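Local coordinates for protein Exo-beta-1,3-glucanase (Streptomyces sp. SirexAA-E, PDB 4PEY) that hydrolyses laminarin and laminarioligosaccharides as a secreted exo-beta-1,3-glucanase of glycoside hydrolase family 55, yielding glucose and laminaribiose, at residues Glu256-Pro259 against Leu260-Tyr264; Pro268-Ala272 against Glu273-Ala277; Ile387-Ser391 against Asn392-Ile396. The protein carries 1 engineered substitution. All coordinates share one frame; numbering follows the deposited sequence. Where two conformers were deposited one is given.

Interaction 1: residues Glu256-Pro259 against Leu260-Tyr264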
loop_
_atom_site.group_PDB
_atom_site.type_symbol
_atom_site.label_atom_id
_atom_site.label_comp_id
_atom_site.label_asym_id
_atom_site.label_seq_id
_atom_site.Cartn_x
_atom_site.Cartn_y
_atom_site.Cartn_z
ATOM N N GLU A 256 -16.334 -11.319 -11.948
ATOM C CA GLU A 256 -17.154 -10.702 -12.992
ATOM C C GLU A 256 -16.269 -9.856 -13.900
ATOM O O GLU A 256 -15.290 -9.288 -13.436
ATOM C CB GLU A 256 -18.256 -9.834 -12.357
ATOM C CG GLU A 256 -19.288 -9.255 -13.316
ATOM C CD GLU A 256 -20.144 -8.162 -12.674
ATOM O OE1 GLU A 256 -19.900 -7.817 -11.496
ATOM O OE2 GLU A 256 -21.064 -7.649 -13.348
ATOM N N SER A 257 -16.599 -9.779 -15.186
ATOM C CA SER A 257 -15.886 -8.882 -16.094
ATOM C C SER A 257 -16.766 -7.706 -16.495
ATOM O O SER A 257 -17.908 -7.891 -16.939
ATOM C CB SER A 257 -15.414 -9.625 -17.345
ATOM O OG SER A 257 -14.398 -10.562 -17.027
ATOM N N LEU A 258 -16.235 -6.498 -16.329
ATOM C CA LEU A 258 -16.940 -5.279 -16.716
ATOM C C LEU A 258 -16.348 -4.710 -18.000
ATOM O O LEU A 258 -15.159 -4.415 -18.046
ATOM C CB LEU A 258 -16.851 -4.231 -15.610
ATOM C CG LEU A 258 -17.441 -4.594 -14.249
ATOM C CD1 LEU A 258 -17.060 -3.546 -13.215
ATOM C CD2 LEU A 258 -18.959 -4.727 -14.359
ATOM N N PRO A 259 -17.169 -4.556 -19.049
ATOM C CA PRO A 259 -16.661 -3.931 -20.278
ATOM C C PRO A 259 -16.173 -2.499 -20.054
ATOM O O PRO A 259 -16.732 -1.783 -19.214
ATOM C CB PRO A 259 -17.880 -3.940 -21.209
ATOM C CG PRO A 259 -18.769 -5.022 -20.668
ATOM C CD PRO A 259 -18.572 -4.985 -19.180
ATOM N N LEU A 260 -15.152 -2.093 -20.806
ATOM C CA LEU A 260 -14.600 -0.749 -20.700
ATOM C C LEU A 260 -15.652 0.333 -20.951
ATOM O O LEU A 260 -15.545 1.438 -20.412
ATOM C CB LEU A 260 -13.430 -0.577 -21.674
ATOM C CG LEU A 260 -12.664 0.747 -21.604
ATOM C CD1 LEU A 260 -11.967 0.884 -20.260
ATOM C CD2 LEU A 260 -11.659 0.855 -22.743
ATOM N N ASP A 261 -16.674 0.032 -21.750
ATOM C CA ASP A 261 -17.673 1.058 -22.039
ATOM C C ASP A 261 -18.590 1.310 -20.835
ATOM O O ASP A 261 -19.437 2.203 -20.873
ATOM C CB ASP A 261 -18.479 0.725 -23.317
ATOM C CG ASP A 261 -19.420 -0.479 -23.180
ATOM O OD1 ASP A 261 -19.683 -0.980 -22.073
ATOM O OD2 ASP A 261 -19.947 -0.912 -24.233
ATOM N N GLN A 262 -18.399 0.550 -19.758
ATOM C CA GLN A 262 -19.130 0.822 -18.523
ATOM C C GLN A 262 -18.279 1.644 -17.555
ATOM O O GLN A 262 -18.668 1.869 -16.407
ATOM C CB GLN A 262 -19.594 -0.485 -17.874
ATOM C CG GLN A 262 -20.689 -1.187 -18.678
ATOM C CD GLN A 262 -21.095 -2.528 -18.097
ATOM O OE1 GLN A 262 -20.807 -2.834 -16.940
ATOM N NE2 GLN A 262 -21.768 -3.339 -18.905
ATOM N N PHE A 263 -17.125 2.105 -18.040
ATOM C CA PHE A 263 -16.227 2.970 -17.275
ATOM C C PHE A 263 -16.159 4.364 -17.879
ATOM O O PHE A 263 -16.045 4.502 -19.097
ATOM C CB PHE A 263 -14.804 2.393 -17.232
ATOM C CG PHE A 263 -14.628 1.276 -16.255
ATOM C CD1 PHE A 263 -15.119 0.009 -16.531
ATOM C CD2 PHE A 263 -13.943 1.487 -15.064
ATOM C CE1 PHE A 263 -14.948 -1.027 -15.627
ATOM C CE2 PHE A 263 -13.772 0.463 -14.151
ATOM C CZ PHE A 263 -14.274 -0.798 -14.430
ATOM N N TYR A 264 -16.216 5.391 -17.034
ATOM C CA TYR A 264 -15.793 6.721 -17.453
ATOM C C TYR A 264 -14.270 6.741 -17.423
ATOM O O TYR A 264 -13.666 6.510 -16.374
ATOM C CB TYR A 264 -16.370 7.813 -16.545
ATOM C CG TYR A 264 -15.869 9.207 -16.866
ATOM C CD1 TYR A 264 -15.890 9.693 -18.164
ATOM C CD2 TYR A 264 -15.387 10.042 -15.866
ATOM C CE1 TYR A 264 -15.436 10.976 -18.456
ATOM C CE2 TYR A 264 -14.929 11.317 -16.151
ATOM C CZ TYR A 264 -14.956 11.781 -17.444
ATOM O OH TYR A 264 -14.506 13.054 -17.727
#
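Pro259 O takes a hydrogen bond from Gln262 N, 2.9 Å away, with an N-H...O angle of 159°. The donor sits above the carbonyl plane, 49° out of it. A second backbone bond, from Phe263 N to Leu260 O, completes the short 3-10 turn at Leu260-Gln262. Strand 255-259 pairs antiparallel with 231-243, and strand 263-266 parallel with 284-287, so the turn links the two strand arrays of the beta-helical fold.

The ring of Phe263 comes to the same carbonyl from another direction. Its edge meets Pro259 O in the ring plane, with CD1 at 3.6 Å from the oxygen. The neighbouring edge atom, Phe263 CE1, lies 3.7 Å from Leu258 CB, and the two side chains cross at about a right angle. Val236 and Val234 of strand 231-243, and His284 and Leu286 of strand 284-287, cover Leu258 and Phe263.

In one of its two conformers, Gln262 turns back over the proline. There the chain beyond CG is extended, and Gln262 NE2 is 3.6 Å from Pro259 CD. This contact is less certain and is van der Waals only.

The turn is thus closed by backbone bonds, while Leu258 and Phe263 add apolar contact.

Interaction 2: residues Pro268-Ala272 against Glu273-Ala277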
loop_
_atom_site.group_PDB
_atom_site.type_symbol
_atom_site.label_atom_id
_atom_site.label_comp_id
_atom_site.label_asym_id
_atom_site.label_seq_id
_atom_site.Cartn_x
_atom_site.Cartn_y
_atom_site.Cartn_z
ATOM N N PRO A 268 -6.720 13.915 -17.965
ATOM C CA PRO A 268 -6.397 15.285 -17.550
ATOM C C PRO A 268 -7.393 16.300 -18.092
ATOM O O PRO A 268 -7.716 16.267 -19.282
ATOM C CB PRO A 268 -5.007 15.501 -18.148
ATOM C CG PRO A 268 -4.395 14.147 -18.098
ATOM C CD PRO A 268 -5.512 13.172 -18.369
ATOM N N GLY A 269 -7.904 17.160 -17.218
ATOM C CA GLY A 269 -8.911 18.130 -17.606
ATOM C C GLY A 269 -10.270 17.840 -16.997
ATOM O O GLY A 269 -11.108 18.733 -16.886
ATOM N N ALA A 270 -10.495 16.588 -16.604
ATOM C CA ALA A 270 -11.768 16.201 -16.002
ATOM C C ALA A 270 -11.995 16.928 -14.685
ATOM O O ALA A 270 -11.065 17.114 -13.906
ATOM C CB ALA A 270 -11.820 14.696 -15.783
ATOM N N THR A 271 -13.234 17.339 -14.445
ATOM C CA THR A 271 -13.600 17.969 -13.184
ATOM C C THR A 271 -14.248 16.961 -12.247
ATOM O O THR A 271 -14.755 15.927 -12.684
ATOM C CB THR A 271 -14.576 19.143 -13.392
ATOM O OG1 THR A 271 -15.799 18.652 -13.957
ATOM C CG2 THR A 271 -13.972 20.189 -14.317
ATOM N N ALA A 272 -14.241 17.265 -10.956
ATOM C CA ALA A 272 -14.947 16.429 -10.001
ATOM C C ALA A 272 -16.446 16.402 -10.318
ATOM O O ALA A 272 -17.100 15.383 -10.120
ATOM C CB ALA A 272 -14.704 16.913 -8.586
ATOM N N GLU A 273 -16.985 17.512 -10.821
ATOM C CA GLU A 273 -18.386 17.544 -11.229
ATOM C C GLU A 273 -18.683 16.472 -12.279
ATOM O O GLU A 273 -19.680 15.753 -12.181
ATOM C CB GLU A 273 -18.766 18.925 -11.773
ATOM C CG GLU A 273 -20.258 19.089 -12.049
ATOM C CD GLU A 273 -20.615 20.484 -12.541
ATOM O OE1 GLU A 273 -20.079 21.465 -11.982
ATOM O OE2 GLU A 273 -21.432 20.598 -13.482
ATOM N N THR A 274 -17.823 16.359 -13.285
ATOM C CA THR A 274 -18.047 15.372 -14.340
ATOM C C THR A 274 -17.832 13.955 -13.811
ATOM O O THR A 274 -18.619 13.052 -14.095
ATOM C CB THR A 274 -17.133 15.615 -15.554
ATOM O OG1 THR A 274 -17.431 16.894 -16.128
ATOM C CG2 THR A 274 -17.352 14.549 -16.611
ATOM N N ILE A 275 -16.770 13.763 -13.037
ATOM C CA ILE A 275 -16.496 12.464 -12.436
ATOM C C ILE A 275 -17.685 12.015 -11.579
ATOM O O ILE A 275 -18.130 10.858 -11.653
ATOM C CB ILE A 275 -15.210 12.512 -11.584
ATOM C CG1 ILE A 275 -13.983 12.676 -12.489
ATOM C CG2 ILE A 275 -15.079 11.259 -10.719
ATOM C CD1 ILE A 275 -12.739 13.140 -11.757
ATOM N N ASN A 276 -18.222 12.940 -10.787
ATOM C CA ASN A 276 -19.350 12.607 -9.926
ATOM C C ASN A 276 -20.615 12.297 -10.716
ATOM O O ASN A 276 -21.364 11.382 -10.360
ATOM C CB ASN A 276 -19.602 13.736 -8.927
ATOM C CG ASN A 276 -18.530 13.796 -7.849
ATOM O OD1 ASN A 276 -17.750 12.852 -7.678
ATOM N ND2 ASN A 276 -18.486 14.899 -7.117
ATOM N N ALA A 277 -20.841 13.049 -11.791
ATOM C CA ALA A 277 -21.974 12.794 -12.679
ATOM C C ALA A 277 -21.878 11.400 -13.298
ATOM O O ALA A 277 -22.887 10.710 -13.447
ATOM C CB ALA A 277 -22.048 13.853 -13.768
HETATM O O HOH W 1 -14.929 17.637 -17.088
#
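A threonine N-cap opens helix 272-280, which follows strand 263-266 after a short loop. Thr271 OG1 accepts from Thr274 N at 3.1 Å, with an N-H...O angle of 157°. The hydroxyl lies between the backbone N and the carbonyl carbon of Thr271 (chi1 63°), and this torsion turns it toward the first turn of the helix.

The backbone carbonyl of Thr271 starts the regular helical pattern. Ile275 N gives its hydrogen to Thr271 O at 3.0 Å, in a nearly straight bond of 173°. Asn276 N does the same to Ala272 O at 2.8 Å. The side chain of Ile275 lies along the first of these carbonyls, with CG1 3.3 Å from Thr271 O. Its tip, CD1, only just meets Ala270 CB. Ile275 also packs on Tyr264, Val266 and Ile298, so this face of the helix looks into the protein.

A water joins the two threonines. It accepts from Thr271 N at 3.2 Å and lies 2.8 Å from Thr274 OG1. The backbone N of the capping residue is thereby given a partner.

Asn276 ties the helix to the start of strand 298-300. Its CB and CG lie close to Ala272 O, while its amide bonds to Glu299 N through OD1 and to Pro297 O through ND2.

Side-chain capping at one end and i to i+4 backbone bonds after it are the pattern of a helix N-terminus, here beside the parallel strands of the beta-helical fold.

Interaction 3: residues Ile387-Ser391 against Asn392-Ile396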
loop_
_atom_site.group_PDB
_atom_site.type_symbol
_atom_site.label_atom_id
_atom_site.label_comp_id
_atom_site.label_asym_id
_atom_site.label_seq_id
_atom_site.Cartn_x
_atom_site.Cartn_y
_atom_site.Cartn_z
ATOM N N ILE A 387 -6.991 9.255 6.351
ATOM C CA ILE A 387 -8.080 8.345 6.004
ATOM C C ILE A 387 -8.964 8.070 7.208
ATOM O O ILE A 387 -8.477 7.657 8.259
ATOM C CB ILE A 387 -7.573 6.989 5.454
ATOM C CG1 ILE A 387 -6.582 7.195 4.301
ATOM C CG2 ILE A 387 -8.770 6.114 5.037
ATOM C CD1 ILE A 387 -6.124 5.882 3.620
ATOM N N VAL A 388 -10.262 8.312 7.052
ATOM C CA VAL A 388 -11.234 7.956 8.078
ATOM C C VAL A 388 -12.071 6.805 7.543
ATOM O O VAL A 388 -12.726 6.939 6.495
ATOM C CB VAL A 388 -12.147 9.140 8.461
ATOM C CG1 VAL A 388 -13.186 8.705 9.499
ATOM C CG2 VAL A 388 -11.327 10.309 8.980
ATOM N N VAL A 389 -12.028 5.661 8.228
ATOM C CA VAL A 389 -12.832 4.514 7.801
ATOM C C VAL A 389 -14.032 4.363 8.728
ATOM O O VAL A 389 -13.908 3.868 9.851
ATOM C CB VAL A 389 -12.018 3.204 7.784
ATOM C CG1 VAL A 389 -12.891 2.045 7.327
ATOM C CG2 VAL A 389 -10.802 3.349 6.876
ATOM N N ASN A 390 -15.190 4.803 8.245
ATOM C CA ASN A 390 -16.435 4.720 8.999
ATOM C C ASN A 390 -17.206 3.422 8.742
ATOM O O ASN A 390 -17.807 2.853 9.657
ATOM C CB ASN A 390 -17.332 5.916 8.656
ATOM C CG ASN A 390 -16.787 7.223 9.195
ATOM O OD1 ASN A 390 -16.533 7.346 10.394
ATOM N ND2 ASN A 390 -16.604 8.205 8.316
ATOM N N SER A 391 -17.193 2.956 7.495
ATOM C CA SER A 391 -18.036 1.820 7.103
ATOM C C SER A 391 -17.605 0.491 7.710
ATOM O O SER A 391 -16.430 0.107 7.637
ATOM C CB SER A 391 -18.073 1.677 5.582
ATOM O OG SER A 391 -18.694 2.800 4.979
ATOM N N ASN A 392 -18.572 -0.209 8.299
ATOM C CA ASN A 392 -18.346 -1.551 8.822
ATOM C C ASN A 392 -17.885 -2.498 7.719
ATOM O O ASN A 392 -18.300 -2.355 6.563
ATOM C CB ASN A 392 -19.620 -2.109 9.470
ATOM C CG ASN A 392 -20.011 -1.374 10.739
ATOM O OD1 ASN A 392 -19.251 -0.577 11.277
ATOM N ND2 ASN A 392 -21.213 -1.646 11.226
ATOM N N ASP A 393 -17.030 -3.448 8.102
ATOM C CA ASP A 393 -16.564 -4.564 7.268
ATOM C C ASP A 393 -15.596 -4.153 6.162
ATOM O O ASP A 393 -15.236 -4.969 5.322
ATOM C CB ASP A 393 -17.759 -5.327 6.661
ATOM C CG ASP A 393 -18.719 -5.827 7.725
ATOM O OD1 ASP A 393 -18.357 -6.782 8.458
ATOM O OD2 ASP A 393 -19.823 -5.248 7.851
ATOM N N THR A 394 -15.163 -2.898 6.169
ATOM C CA THR A 394 -14.251 -2.400 5.143
ATOM C C THR A 394 -12.928 -3.168 5.172
ATOM O O THR A 394 -12.415 -3.504 6.251
ATOM C CB THR A 394 -13.988 -0.883 5.329
ATOM O OG1 THR A 394 -15.224 -0.174 5.188
ATOM C CG2 THR A 394 -12.978 -0.339 4.307
ATOM N N ILE A 395 -12.391 -3.449 3.984
ATOM C CA ILE A 395 -11.075 -4.064 3.850
ATOM C C ILE A 395 -10.066 -3.043 3.364
ATOM O O ILE A 395 -10.284 -2.393 2.341
ATOM C CB ILE A 395 -11.075 -5.251 2.855
ATOM C CG1 ILE A 395 -12.060 -6.334 3.292
ATOM C CG2 ILE A 395 -9.665 -5.840 2.705
ATOM C CD1 ILE A 395 -12.317 -7.384 2.221
ATOM N N ILE A 396 -8.976 -2.890 4.110
ATOM C CA ILE A 396 -7.863 -2.051 3.694
ATOM C C ILE A 396 -6.714 -2.983 3.354
ATOM O O ILE A 396 -6.054 -3.510 4.252
ATOM C CB ILE A 396 -7.431 -1.063 4.797
ATOM C CG1 ILE A 396 -8.641 -0.304 5.349
ATOM C CG2 ILE A 396 -6.367 -0.105 4.270
ATOM C CD1 ILE A 396 -9.330 0.553 4.331
#
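Asn392 lies beside the backbone of Ser391, with its CB 3.7 Å from Ser391 C. Its amide is held by bonds from OD1 to Asp426 N and from ND2 to Asp360 OD1. Asp393 follows with a positive phi of 72°, as the third position of a type II turn requires. Its carboxylate leaves the contact and bonds to His361 N through OD2.

Thr394 closes the turn. Its hydroxyl donates to Ser391 O at 2.7 Å, from above the carbonyl plane and 47° out of it. With OG1 anti to the carbonyl carbon of Thr394 (chi1 -62°), the hydroxyl points back to Ser391 and CG2 to Val389. CB and the methyl CG2 of Thr394 meet Val389 obliquely. Val389 CG1 lies 3.7 Å from Thr394 CB and 3.8 Å from Thr394 CG2.

Ile396, two residues on and in strand 395-397, has two conformers. In one it reaches toward Val389 tip to tip, with Ile396 CD1 4.1 Å from Val389 CG2. Ile396 also packs on Leu368 of strand 367-375.

The threonine thus works on two sides. Its hydroxyl satisfies a buried carbonyl at the bend, and its carbon atoms form an apolar patch with Val389, which Ile396 may extend.

How the interactions relate
Interactions 1 and 2 are partly buried and lie near each other, with centres about 18 Å apart. They meet through Tyr264: its OH lies 3.4 Å from Thr274 CG2, and its ring edge packs on Ile275. Strand 263-266 of interaction 1 runs on into the loop and helix of interaction 2. Interaction 3 is buried and stands apart, about 25 Å from either by centres. Interactions 1 and 3 both turn one strand into the next, and 263-266 and 395-397 belong to the same strand array. Their bonds differ: backbone amides close the 3-10 turn, a threonine hydroxyl serves the type II turn, and a threonine hydroxyl accepts at the helix start.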